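Local coordinates for leucine--trna ligase (Agrobacterium radiobacter, PDB 5AH5), which probably attaches L-leucine to its cognate tRNA at the expense of ATP, as a class I aminoacyl-tRNA synthetase that also carries an editing domain, at residues 282-286 against 320-324. Sequence-based numbering, arbitrary orientation.
Sequences YCESI and YVANY. With nucleotides of chain D.
Tyr282 reaches from helix 277-287 to Val321 of strand 315-322 and to Asn323 in the loop that follows, joining a helix to the mixed beta-sheet of the leucyl-tRNA synthetase editing domain. The two short axes run nearly parallel, 9.8 Å apart and inclined by 20°, a spacing that a long aromatic side chain can bridge. CB of Tyr282 points toward the strand, and with CG anti to the backbone N (chi1 170°) the ring carries on across the gap. CD2 lies 3.8 Å from Val321 CG1, and CE2 comes closer, 3.5 Å from the same methyl, which sits at the ring edge in its plane. CE2 also comes within 3.3 Å of Val321 O, which CZ passes a little farther off, and OH ends beside the backbone of Ala322 and Asn323. That hydroxyl is hydrogen-bonded to Ser300 OG, so the polar tip of a largely apolar side chain is satisfied where it meets the main chain. Over one ring face, toward its rim, lies CG1 of Ile286, one helical turn on; CD1 of the same side chain reaches Asn323 CB at 3.6 Å.

Valine suits position 321 because its CG1 can serve two neighbours, packing against Cys283 SG at 3.7 Å as well as the tyrosine; the small, weakly polar thiol fits this buried flank. Asn323, where the chain has turned out of the strand, bonds through its amide to the main chain around it, OD1 to Ser300 N and ND2 to Ala298 O. Asparagine, both donor and acceptor, can therefore tie down the neighbouring loop. Just beyond, the tRNA docks: the ribose hydroxyl O2' of C82 of chain D donates a hydrogen bond of 2.8 Å to Tyr324 O.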
loop_
_atom_site.group_PDB
_atom_site.type_symbol
_atom_site.label_atom_id
_atom_site.label_comp_id
_atom_site.label_asym_id
_atom_site.label_seq_id
_atom_site.Cartn_x
_atom_site.Cartn_y
_atom_site.Cartn_z
ATOM N N TYR B 282 42.252 -10.252 -10.292
ATOM C CA TYR B 282 41.408 -10.841 -9.251
ATOM C C TYR B 282 40.119 -10.041 -9.042
ATOM O O TYR B 282 39.022 -10.620 -8.982
ATOM C CB TYR B 282 42.156 -10.910 -7.917
ATOM C CG TYR B 282 41.261 -11.275 -6.762
ATOM C CD1 TYR B 282 40.831 -12.590 -6.587
ATOM C CD2 TYR B 282 40.814 -10.304 -5.860
ATOM C CE1 TYR B 282 39.993 -12.935 -5.531
ATOM C CE2 TYR B 282 39.978 -10.641 -4.809
ATOM C CZ TYR B 282 39.562 -11.948 -4.644
ATOM O OH TYR B 282 38.741 -12.261 -3.578
ATOM N N CYS B 283 40.274 -8.721 -8.905
ATOM C CA CYS B 283 39.150 -7.820 -8.704
ATOM C C CYS B 283 38.140 -7.926 -9.839
ATOM O O CYS B 283 36.987 -8.276 -9.601
ATOM C CB CYS B 283 39.630 -6.387 -8.507
ATOM S SG CYS B 283 40.514 -6.192 -6.936
ATOM N N GLU B 284 38.575 -7.715 -11.071
ATOM C CA GLU B 284 37.653 -7.777 -12.200
ATOM C C GLU B 284 36.991 -9.158 -12.301
ATOM O O GLU B 284 35.887 -9.259 -12.842
ATOM C CB GLU B 284 38.316 -7.372 -13.536
ATOM C CG GLU B 284 38.926 -5.954 -13.583
ATOM C CD GLU B 284 37.942 -4.788 -13.437
ATOM O OE1 GLU B 284 36.715 -5.003 -13.560
ATOM O OE2 GLU B 284 38.413 -3.638 -13.204
ATOM N N SER B 285 37.635 -10.202 -11.763
ATOM C CA SER B 285 37.026 -11.549 -11.703
ATOM C C SER B 285 35.904 -11.695 -10.670
ATOM O O SER B 285 35.047 -12.567 -10.841
ATOM C CB SER B 285 38.074 -12.646 -11.438
ATOM O OG SER B 285 38.359 -12.790 -10.048
ATOM N N ILE B 286 35.959 -10.916 -9.580
ATOM C CA ILE B 286 34.871 -10.874 -8.584
ATOM C C ILE B 286 33.769 -9.943 -9.097
ATOM O O ILE B 286 32.605 -10.349 -9.160
ATOM C CB ILE B 286 35.339 -10.421 -7.185
ATOM C CG1 ILE B 286 36.391 -11.382 -6.622
ATOM C CG2 ILE B 286 34.152 -10.336 -6.216
ATOM C CD1 ILE B 286 35.915 -12.813 -6.418
ATOM N N TYR B 320 44.611 -6.978 2.423
ATOM C CA TYR B 320 44.114 -7.954 1.443
ATOM C C TYR B 320 42.914 -7.373 0.654
ATOM O O TYR B 320 42.456 -6.250 0.921
ATOM C CB TYR B 320 43.692 -9.249 2.166
ATOM C CG TYR B 320 44.826 -10.196 2.562
ATOM C CD1 TYR B 320 45.679 -9.907 3.645
ATOM C CD2 TYR B 320 45.019 -11.412 1.878
ATOM C CE1 TYR B 320 46.701 -10.783 4.008
ATOM C CE2 TYR B 320 46.033 -12.296 2.239
ATOM C CZ TYR B 320 46.870 -11.978 3.300
ATOM O OH TYR B 320 47.868 -12.851 3.656
ATOM N N VAL B 321 42.447 -8.137 -0.335
ATOM C CA VAL B 321 41.225 -7.844 -1.090
ATOM C C VAL B 321 40.490 -9.181 -1.171
ATOM O O VAL B 321 41.007 -10.121 -1.765
ATOM C CB VAL B 321 41.532 -7.219 -2.483
ATOM C CG1 VAL B 321 40.390 -7.390 -3.483
ATOM C CG2 VAL B 321 41.842 -5.734 -2.346
ATOM N N ALA B 322 39.310 -9.256 -0.543
ATOM C CA ALA B 322 38.543 -10.504 -0.423
ATOM C C ALA B 322 37.089 -10.350 -0.891
ATOM O O ALA B 322 36.491 -9.266 -0.777
ATOM C CB ALA B 322 38.586 -11.011 1.012
ATOM N N ASN B 323 36.542 -11.451 -1.415
ATOM C CA ASN B 323 35.172 -11.495 -1.968
ATOM C C ASN B 323 34.061 -11.463 -0.897
ATOM O O ASN B 323 32.974 -10.923 -1.136
ATOM C CB ASN B 323 35.006 -12.717 -2.903
ATOM C CG ASN B 323 35.004 -14.053 -2.159
ATOM O OD1 ASN B 323 35.406 -14.134 -1.003
ATOM N ND2 ASN B 323 34.576 -15.110 -2.835
ATOM N N TYR B 324 34.361 -12.028 0.277
ATOM C CA TYR B 324 33.412 -12.128 1.388
ATOM C C TYR B 324 33.171 -10.776 2.074
ATOM O O TYR B 324 32.361 -10.708 2.996
ATOM C CB TYR B 324 33.851 -13.196 2.429
ATOM C CG TYR B 324 34.875 -12.693 3.427
ATOM C CD1 TYR B 324 36.238 -12.713 3.135
ATOM C CD2 TYR B 324 34.478 -12.166 4.659
ATOM C CE1 TYR B 324 37.174 -12.222 4.042
ATOM C CE2 TYR B 324 35.404 -11.671 5.570
ATOM C CZ TYR B 324 36.752 -11.700 5.259
ATOM O OH TYR B 324 37.670 -11.207 6.167
ATOM P P C D 82 24.742 -11.222 1.859
ATOM O OP1 C D 82 25.510 -10.342 0.914
ATOM O OP2 C D 82 23.832 -12.237 1.293
ATOM O "O5'" C D 82 25.725 -11.952 2.884
ATOM C "C5'" C D 82 26.384 -13.189 2.544
ATOM C "C4'" C D 82 27.212 -13.709 3.700
ATOM O "O4'" C D 82 28.056 -14.783 3.206
ATOM C "C3'" C D 82 28.163 -12.721 4.373
ATOM O "O3'" C D 82 28.417 -13.023 5.749
ATOM C "C2'" C D 82 29.440 -12.894 3.554
ATOM O "O2'" C D 82 30.613 -12.496 4.240
ATOM C "C1'" C D 82 29.420 -14.405 3.293
ATOM N N1 C D 82 30.110 -14.927 2.091
ATOM C C2 C D 82 30.441 -16.290 2.055
ATOM O O2 C D 82 30.188 -16.996 3.044
ATOM N N3 C D 82 31.037 -16.797 0.952
ATOM C C4 C D 82 31.301 -16.002 -0.089
ATOM N N4 C D 82 31.897 -16.543 -1.151
ATOM C C5 C D 82 30.955 -14.619 -0.088
ATOM C C6 C D 82 30.353 -14.131 1.005
#